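Side-chain contacts in pyridine nucleotide-disulphide oxidoreductase dimerisation region (PDB 6KYY), which is an FAD-containing flavoprotein disulfide reductase of the pyridine nucleotide-disulfide oxidoreductase family, probably involved in resistance to reactive chlorine species: residues R73-Q76 with R77-V81; D312-R315 with I316-E320; G325-S328 with T329-K333. All blocks are in the same frame, centred on the assembly; numbering follows the deposited sequence.

Interaction 1: R73-Q76 with R77-V81; sequences RAIQ and RKNEV
Gln76 sends CG anti to its backbone N (chi1 -178°) and bends at chi2 (68°), while Glu80, one turn further along the alpha-helix 71-94, keeps CG beside its own N and turns its carboxylate back toward the glutamine. The result is a classic i to i+4 pair: Gln76 NE2 donates to Glu80 OE2 across 3.1 Å. The N-H...O angle of 140° shows a bent bond, which reaches the anti side of the carboxylate from out of its plane. The two flat groups are strongly turned against each other and do not stack. Beneath them the helix backbone closes in the usual i to i+4 pattern, including Glu80 N to Gln76 O at 3.2 Å and Asn79 N to Ile75 O at 2.9 Å.

The other flanks are tied elsewhere. Arg77 NE forms a salt bridge with Asp64 of helix 55-65, and NH1 and NH2 bond Arg376 O and Val377 O of the second subunit, so this turn helps join the dimer. Lys78 NZ bonds Leu159 O, with weak bonds to Asn79 OD1 and to Asn160 OD1. On that flank Asn79 folds its amide beside the carbonyl one turn back, CG standing 3.4 Å from Ile75 O.

Interaction 2: D312-R315 with I316-E320; sequences DDYR and IVRDE
Tyr314 and Arg318 lie side by side on one face of the alpha-helix 307-321, an i to i+4 CH-pi pair. With chi1 at 150° the tyrosine ring swings along the helix toward the next turn, and Arg318, its CG anti to the backbone N (chi1 -169°), runs in the same direction. Arg318 CB sits over one ring face, 4.2 Å from the centroid and 22° off the normal, displaced toward the rim. CG follows the ring outward to 3.8 Å from Tyr314 OH. CB and CG make the contact; the guanidinium leads away, its plane steeply inclined to the ring. The phenol fits against helix 20-31, touching Ala21, Thr24 and Leu25, and OH bonds Thr28 OG1, which fixes the ring's far end.

On another flank Ile316 turns CG1 beside its backbone N, bringing CD1 to 4.1 Å from Asp312 OD2, whose strongest partner is Arg332. Arg315 reaches back to Asp312 OD1 through NH1, a salt bridge whose hydrogen bond is weak, and its NH2 bonds Gln429 O of the second subunit. Val317 packs on Leu25 of helix 20-31, and its CG2 lies beside the carbonyl one turn back, 3.3 Å from Tyr314 O.

Interaction 3: G325-S328 with T329-K333; sequences GKRS and TDDRK
Asp331 folds back over Ser328, three residues earlier, at a type I beta turn that starts a short 3-10 segment, 329-331. The evidence for the turn is the bond from Asp331 N to Ser328 O (3.1 Å, N-H...O angle 155°), together with helical backbone angles at Thr329 and Asp330.

The aspartate can be followed outward. CB lies 3.2 Å from Ser328 O on one side and, on another, meets the edge of the Arg327 guanidinium near its plane, at 3.7 Å from NH2. CG, held beside the residue's own N by a chi1 of -74°, comes within 3.6 Å of Ser328 O. At the tip, OD1 accepts from Ser328 N at 2.9 Å, but the bond is weak, since its angle is only 127°. OD1 also lies close to Ser328 O, at 3.1 Å, where both are acceptors and no bond forms. Arg327 NE stays 4.2 Å from Asp331 OD1, beyond a salt bridge, and the guanidinium and carboxylate planes are nearly perpendicular. Arg327 instead uses NH1 for a salt bridge with Asp312 and packs on Arg315, Ile316 and Asp319 of helix 307-321.

Ser328 answers from its own side with an ST turn, in which OG takes the N-H two residues on. Only the reciprocal half of a capping box is present, and weakly: Asp331 OD1 takes Ser328 N, while Ser328 OG does not go to Asp331 N. Behind the turn Thr329 joins Lys285 by backbone bonding, which places this loop, on the way to strand 337-339, against a neighbouring loop. The ST turn is closed by Asp330 N, 2.6 Å from Ser328 OG.

Interaction 2 is the buried contact, interaction 1 is partly buried, and interaction 3 lies at the surface. The first two each span successive turns of one helix but differ in chemistry: an amide-carboxylate bond on an exposed flank in 73-81, an aliphatic stem over one face of a ring in 312-320. Interaction 3 relies on backbone N-H groups met by short polar side chains. Interactions 2 and 3 touch: Arg332 gives NE to Asp312 OD2 and NH2 to Asp313 OD2, tying the loop to helix 307-321. Interaction 1 stands about 21 Å from interaction 2 at the nearest atoms. Arginines of all three meet the second subunit, by hydrogen bonds in 1 and 2, by packing in 3.

Interaction 1: R73-Q76 with R77-V81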
loop_
_atom_site.group_PDB
_atom_site.type_symbol
_atom_site.label_atom_id
_atom_site.label_comp_id
_atom_site.label_asym_id
_atom_site.label_seq_id
_atom_site.Cartn_x
_atom_site.Cartn_y
_atom_site.Cartn_z
ATOM N N ARG B 73 1.704 -23.804 10.731
ATOM C CA ARG B 73 2.330 -22.640 11.350
ATOM C C ARG B 73 1.515 -21.379 11.092
ATOM O O ARG B 73 1.380 -20.525 11.977
ATOM C CB ARG B 73 3.758 -22.468 10.830
ATOM C CG ARG B 73 4.672 -23.647 11.111
ATOM C CD ARG B 73 5.606 -23.362 12.278
ATOM N NE ARG B 73 6.944 -23.906 12.056
ATOM C CZ ARG B 73 7.259 -25.192 12.173
ATOM N NH1 ARG B 73 8.504 -25.594 11.951
ATOM N NH2 ARG B 73 6.333 -26.078 12.511
ATOM N N ALA B 74 0.959 -21.248 9.885
ATOM C CA ALA B 74 0.136 -20.085 9.571
ATOM C C ALA B 74 -1.175 -20.111 10.346
ATOM O O ALA B 74 -1.658 -19.063 10.792
ATOM C CB ALA B 74 -0.127 -20.019 8.067
ATOM N N ILE B 75 -1.769 -21.295 10.510
ATOM C CA ILE B 75 -2.956 -21.420 11.352
ATOM C C ILE B 75 -2.613 -21.076 12.796
ATOM O O ILE B 75 -3.416 -20.469 13.516
ATOM C CB ILE B 75 -3.554 -22.835 11.229
ATOM C CG1 ILE B 75 -4.034 -23.088 9.799
ATOM C CG2 ILE B 75 -4.700 -23.026 12.211
ATOM C CD1 ILE B 75 -5.286 -22.322 9.431
ATOM N N GLN B 76 -1.407 -21.448 13.235
ATOM C CA GLN B 76 -0.964 -21.089 14.579
ATOM C C GLN B 76 -0.842 -19.578 14.732
ATOM O O GLN B 76 -1.283 -19.011 15.738
ATOM C CB GLN B 76 0.368 -21.772 14.889
ATOM C CG GLN B 76 0.896 -21.506 16.289
ATOM C CD GLN B 76 0.038 -22.137 17.369
ATOM O OE1 GLN B 76 -0.728 -23.065 17.108
ATOM N NE2 GLN B 76 0.164 -21.636 18.593
ATOM N N ARG B 77 -0.244 -18.908 13.742
ATOM C CA ARG B 77 -0.150 -17.453 13.795
ATOM C C ARG B 77 -1.517 -16.809 13.613
ATOM O O ARG B 77 -1.807 -15.772 14.223
ATOM C CB ARG B 77 0.826 -16.943 12.736
ATOM C CG ARG B 77 1.207 -15.481 12.906
ATOM C CD ARG B 77 2.212 -15.034 11.858
ATOM N NE ARG B 77 1.565 -14.518 10.654
ATOM C CZ ARG B 77 1.095 -13.280 10.530
ATOM N NH1 ARG B 77 1.194 -12.424 11.537
ATOM N NH2 ARG B 77 0.523 -12.899 9.396
ATOM N N LYS B 78 -2.367 -17.404 12.772
ATOM C CA LYS B 78 -3.729 -16.905 12.630
ATOM C C LYS B 78 -4.454 -16.915 13.971
ATOM O O LYS B 78 -5.143 -15.949 14.318
ATOM C CB LYS B 78 -4.485 -17.738 11.595
ATOM C CG LYS B 78 -5.973 -17.434 11.504
ATOM C CD LYS B 78 -6.792 -18.710 11.409
ATOM C CE LYS B 78 -7.505 -19.006 12.717
ATOM N NZ LYS B 78 -8.096 -20.372 12.737
ATOM N N ASN B 79 -4.284 -17.987 14.752
ATOM C CA ASN B 79 -4.923 -18.058 16.062
ATOM C C ASN B 79 -4.424 -16.954 16.987
ATOM O O ASN B 79 -5.213 -16.345 17.720
ATOM C CB ASN B 79 -4.680 -19.427 16.693
ATOM C CG ASN B 79 -5.578 -20.500 16.121
ATOM O OD1 ASN B 79 -6.616 -20.208 15.529
ATOM N ND2 ASN B 79 -5.181 -21.755 16.293
ATOM N N GLU B 80 -3.117 -16.679 16.966
ATOM C CA GLU B 80 -2.561 -15.660 17.853
ATOM C C GLU B 80 -3.085 -14.271 17.514
ATOM O O GLU B 80 -3.240 -13.431 18.409
ATOM C CB GLU B 80 -1.035 -15.681 17.786
ATOM C CG GLU B 80 -0.384 -16.698 18.708
ATOM C CD GLU B 80 0.737 -17.465 18.033
ATOM O OE1 GLU B 80 1.367 -16.908 17.109
ATOM O OE2 GLU B 80 0.987 -18.624 18.426
ATOM N N VAL B 81 -3.364 -14.012 16.237
ATOM C CA VAL B 81 -3.856 -12.698 15.837
ATOM C C VAL B 81 -5.340 -12.554 16.154
ATOM O O VAL B 81 -5.780 -11.506 16.641
ATOM C CB VAL B 81 -3.563 -12.454 14.345
ATOM C CG1 VAL B 81 -4.166 -11.135 13.894
ATOM C CG2 VAL B 81 -2.063 -12.472 14.090
#

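Interaction 2: D312-R315 with I316-E320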
loop_
_atom_site.group_PDB
_atom_site.type_symbol
_atom_site.label_atom_id
_atom_site.label_comp_id
_atom_site.label_asym_id
_atom_site.label_seq_id
_atom_site.Cartn_x
_atom_site.Cartn_y
_atom_site.Cartn_z
ATOM N N ASP B 312 -19.372 3.117 8.111
ATOM C CA ASP B 312 -20.106 4.303 7.688
ATOM C C ASP B 312 -21.514 4.317 8.264
ATOM O O ASP B 312 -22.080 5.391 8.490
ATOM C CB ASP B 312 -20.159 4.380 6.163
ATOM C CG ASP B 312 -20.640 5.728 5.668
ATOM O OD1 ASP B 312 -20.003 6.745 6.011
ATOM O OD2 ASP B 312 -21.655 5.769 4.941
ATOM N N ASP B 313 -22.093 3.137 8.506
ATOM C CA ASP B 313 -23.396 3.071 9.157
ATOM C C ASP B 313 -23.337 3.665 10.558
ATOM O O ASP B 313 -24.247 4.392 10.973
ATOM C CB ASP B 313 -23.887 1.625 9.207
ATOM C CG ASP B 313 -24.390 1.135 7.866
ATOM O OD1 ASP B 313 -24.418 -0.096 7.657
ATOM O OD2 ASP B 313 -24.757 1.978 7.021
ATOM N N TYR B 314 -22.269 3.364 11.304
ATOM C CA TYR B 314 -22.069 4.002 12.600
ATOM C C TYR B 314 -22.000 5.516 12.456
ATOM O O TYR B 314 -22.518 6.252 13.304
ATOM C CB TYR B 314 -20.795 3.468 13.259
ATOM C CG TYR B 314 -20.104 4.471 14.158
ATOM C CD1 TYR B 314 -20.510 4.649 15.474
ATOM C CD2 TYR B 314 -19.044 5.241 13.691
ATOM C CE1 TYR B 314 -19.883 5.565 16.298
ATOM C CE2 TYR B 314 -18.414 6.161 14.506
ATOM C CZ TYR B 314 -18.837 6.317 15.810
ATOM O OH TYR B 314 -18.209 7.231 16.625
ATOM N N ARG B 315 -21.365 5.997 11.385
ATOM C CA ARG B 315 -21.258 7.436 11.171
ATOM C C ARG B 315 -22.627 8.062 10.943
ATOM O O ARG B 315 -22.891 9.177 11.408
ATOM C CB ARG B 315 -20.333 7.721 9.989
ATOM C CG ARG B 315 -18.894 7.289 10.212
ATOM C CD ARG B 315 -17.922 8.184 9.462
ATOM N NE ARG B 315 -16.634 7.529 9.254
ATOM C CZ ARG B 315 -16.205 7.081 8.079
ATOM N NH1 ARG B 315 -16.962 7.218 6.998
ATOM N NH2 ARG B 315 -15.019 6.496 7.985
ATOM N N ILE B 316 -23.513 7.361 10.232
ATOM C CA ILE B 316 -24.867 7.868 10.023
ATOM C C ILE B 316 -25.580 8.034 11.359
ATOM O O ILE B 316 -26.105 9.109 11.674
ATOM C CB ILE B 316 -25.659 6.939 9.085
ATOM C CG1 ILE B 316 -24.883 6.665 7.794
ATOM C CG2 ILE B 316 -27.025 7.534 8.775
ATOM C CD1 ILE B 316 -24.458 7.905 7.062
ATOM N N VAL B 317 -25.601 6.972 12.168
ATOM C CA VAL B 317 -26.363 7.012 13.412
ATOM C C VAL B 317 -25.682 7.898 14.448
ATOM O O VAL B 317 -26.358 8.520 15.277
ATOM C CB VAL B 317 -26.601 5.584 13.944
ATOM C CG1 VAL B 317 -27.189 4.704 12.852
ATOM C CG2 VAL B 317 -25.316 4.980 14.487
ATOM N N ARG B 318 -24.348 7.985 14.426
ATOM C CA ARG B 318 -23.666 8.888 15.347
ATOM C C ARG B 318 -23.949 10.343 15.002
ATOM O O ARG B 318 -23.955 11.202 15.892
ATOM C CB ARG B 318 -22.160 8.623 15.341
ATOM C CG ARG B 318 -21.397 9.325 16.454
ATOM C CD ARG B 318 -20.599 10.508 15.922
ATOM N NE ARG B 318 -20.248 11.458 16.977
ATOM C CZ ARG B 318 -20.505 12.761 16.923
ATOM N NH1 ARG B 318 -20.151 13.552 17.928
ATOM N NH2 ARG B 318 -21.118 13.276 15.865
ATOM N N ASP B 319 -24.190 10.636 13.722
ATOM C CA ASP B 319 -24.536 11.991 13.316
ATOM C C ASP B 319 -25.963 12.361 13.697
ATOM O O ASP B 319 -26.299 13.549 13.707
ATOM C CB ASP B 319 -24.342 12.151 11.809
ATOM C CG ASP B 319 -24.146 13.596 11.398
ATOM O OD1 ASP B 319 -23.666 14.394 12.229
ATOM O OD2 ASP B 319 -24.471 13.935 10.241
ATOM N N GLU B 320 -26.809 11.380 14.006
ATOM C CA GLU B 320 -28.176 11.673 14.418
ATOM C C GLU B 320 -28.313 11.777 15.933
ATOM O O GLU B 320 -29.013 12.664 16.431
ATOM C CB GLU B 320 -29.133 10.604 13.885
ATOM C CG GLU B 320 -30.593 10.877 14.207
ATOM C CD GLU B 320 -31.543 10.013 13.405
ATOM O OE1 GLU B 320 -32.090 10.506 12.397
ATOM O OE2 GLU B 320 -31.747 8.842 13.787
#

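Interaction 3: G325-S328 with T329-K333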
loop_
_atom_site.group_PDB
_atom_site.type_symbol
_atom_site.label_atom_id
_atom_site.label_comp_id
_atom_site.label_asym_id
_atom_site.label_seq_id
_atom_site.Cartn_x
_atom_site.Cartn_y
_atom_site.Cartn_z
ATOM N N GLY B 325 -27.220 17.563 12.868
ATOM C CA GLY B 325 -28.233 17.152 11.920
ATOM C C GLY B 325 -28.110 15.708 11.485
ATOM O O GLY B 325 -28.398 14.796 12.265
ATOM N N LYS B 326 -27.662 15.476 10.253
ATOM C CA LYS B 326 -27.876 14.163 9.656
ATOM C C LYS B 326 -26.913 13.914 8.507
ATOM O O LYS B 326 -26.885 14.682 7.539
ATOM C CB LYS B 326 -29.312 14.062 9.175
ATOM C CG LYS B 326 -29.799 12.667 8.921
ATOM C CD LYS B 326 -30.926 12.723 7.923
ATOM C CE LYS B 326 -30.395 12.815 6.513
ATOM N NZ LYS B 326 -31.463 13.264 5.586
ATOM N N ARG B 327 -26.134 12.843 8.618
ATOM C CA ARG B 327 -25.537 12.192 7.466
ATOM C C ARG B 327 -26.502 11.126 6.952
ATOM O O ARG B 327 -27.492 10.787 7.605
ATOM C CB ARG B 327 -24.184 11.578 7.830
ATOM C CG ARG B 327 -23.008 12.528 7.668
ATOM C CD ARG B 327 -21.754 11.792 7.226
ATOM N NE ARG B 327 -22.012 10.917 6.089
ATOM C CZ ARG B 327 -21.665 9.635 6.042
ATOM N NH1 ARG B 327 -21.045 9.080 7.070
ATOM N NH2 ARG B 327 -21.941 8.909 4.969
ATOM N N SER B 328 -26.213 10.593 5.769
ATOM C CA SER B 328 -27.140 9.660 5.144
ATOM C C SER B 328 -26.371 8.644 4.315
ATOM O O SER B 328 -25.209 8.853 3.962
ATOM C CB SER B 328 -28.158 10.396 4.267
ATOM O OG SER B 328 -28.536 9.596 3.163
ATOM N N THR B 329 -27.037 7.525 4.015
ATOM C CA THR B 329 -26.479 6.588 3.047
ATOM C C THR B 329 -26.537 7.144 1.632
ATOM O O THR B 329 -25.820 6.651 0.754
ATOM C CB THR B 329 -27.203 5.239 3.103
ATOM O OG1 THR B 329 -28.537 5.381 2.596
ATOM C CG2 THR B 329 -27.246 4.705 4.527
ATOM N N ASP B 330 -27.372 8.159 1.391
ATOM C CA ASP B 330 -27.341 8.881 0.127
ATOM C C ASP B 330 -26.045 9.658 -0.066
ATOM O O ASP B 330 -25.822 10.194 -1.155
ATOM C CB ASP B 330 -28.530 9.843 0.029
ATOM C CG ASP B 330 -29.853 9.124 -0.176
ATOM O OD1 ASP B 330 -30.909 9.751 0.054
ATOM O OD2 ASP B 330 -29.838 7.938 -0.565
ATOM N N ASP B 331 -25.200 9.745 0.962
ATOM C CA ASP B 331 -23.894 10.380 0.838
ATOM C C ASP B 331 -22.847 9.460 0.225
ATOM O O ASP B 331 -21.731 9.915 -0.043
ATOM C CB ASP B 331 -23.403 10.854 2.208
ATOM C CG ASP B 331 -24.130 12.090 2.696
ATOM O OD1 ASP B 331 -25.131 11.944 3.428
ATOM O OD2 ASP B 331 -23.696 13.209 2.352
ATOM N N ARG B 332 -23.179 8.192 -0.002
ATOM C CA ARG B 332 -22.203 7.222 -0.481
ATOM C C ARG B 332 -22.059 7.308 -1.994
ATOM O O ARG B 332 -23.054 7.294 -2.725
ATOM C CB ARG B 332 -22.619 5.811 -0.073
ATOM C CG ARG B 332 -22.003 5.335 1.228
ATOM C CD ARG B 332 -22.787 4.173 1.809
ATOM N NE ARG B 332 -22.684 4.123 3.263
ATOM C CZ ARG B 332 -23.435 3.346 4.036
ATOM N NH1 ARG B 332 -24.349 2.554 3.493
ATOM N NH2 ARG B 332 -23.272 3.362 5.352
ATOM N N LYS B 333 -20.816 7.392 -2.464
ATOM C CA LYS B 333 -20.544 7.376 -3.892
ATOM C C LYS B 333 -19.170 6.765 -4.126
ATOM O O LYS B 333 -18.263 6.907 -3.302
ATOM C CB LYS B 333 -20.626 8.780 -4.505
ATOM C CG LYS B 333 -19.541 9.744 -4.054
ATOM C CD LYS B 333 -19.582 11.021 -4.881
ATOM C CE LYS B 333 -18.770 12.134 -4.240
ATOM N NZ LYS B 333 -18.393 13.177 -5.235
#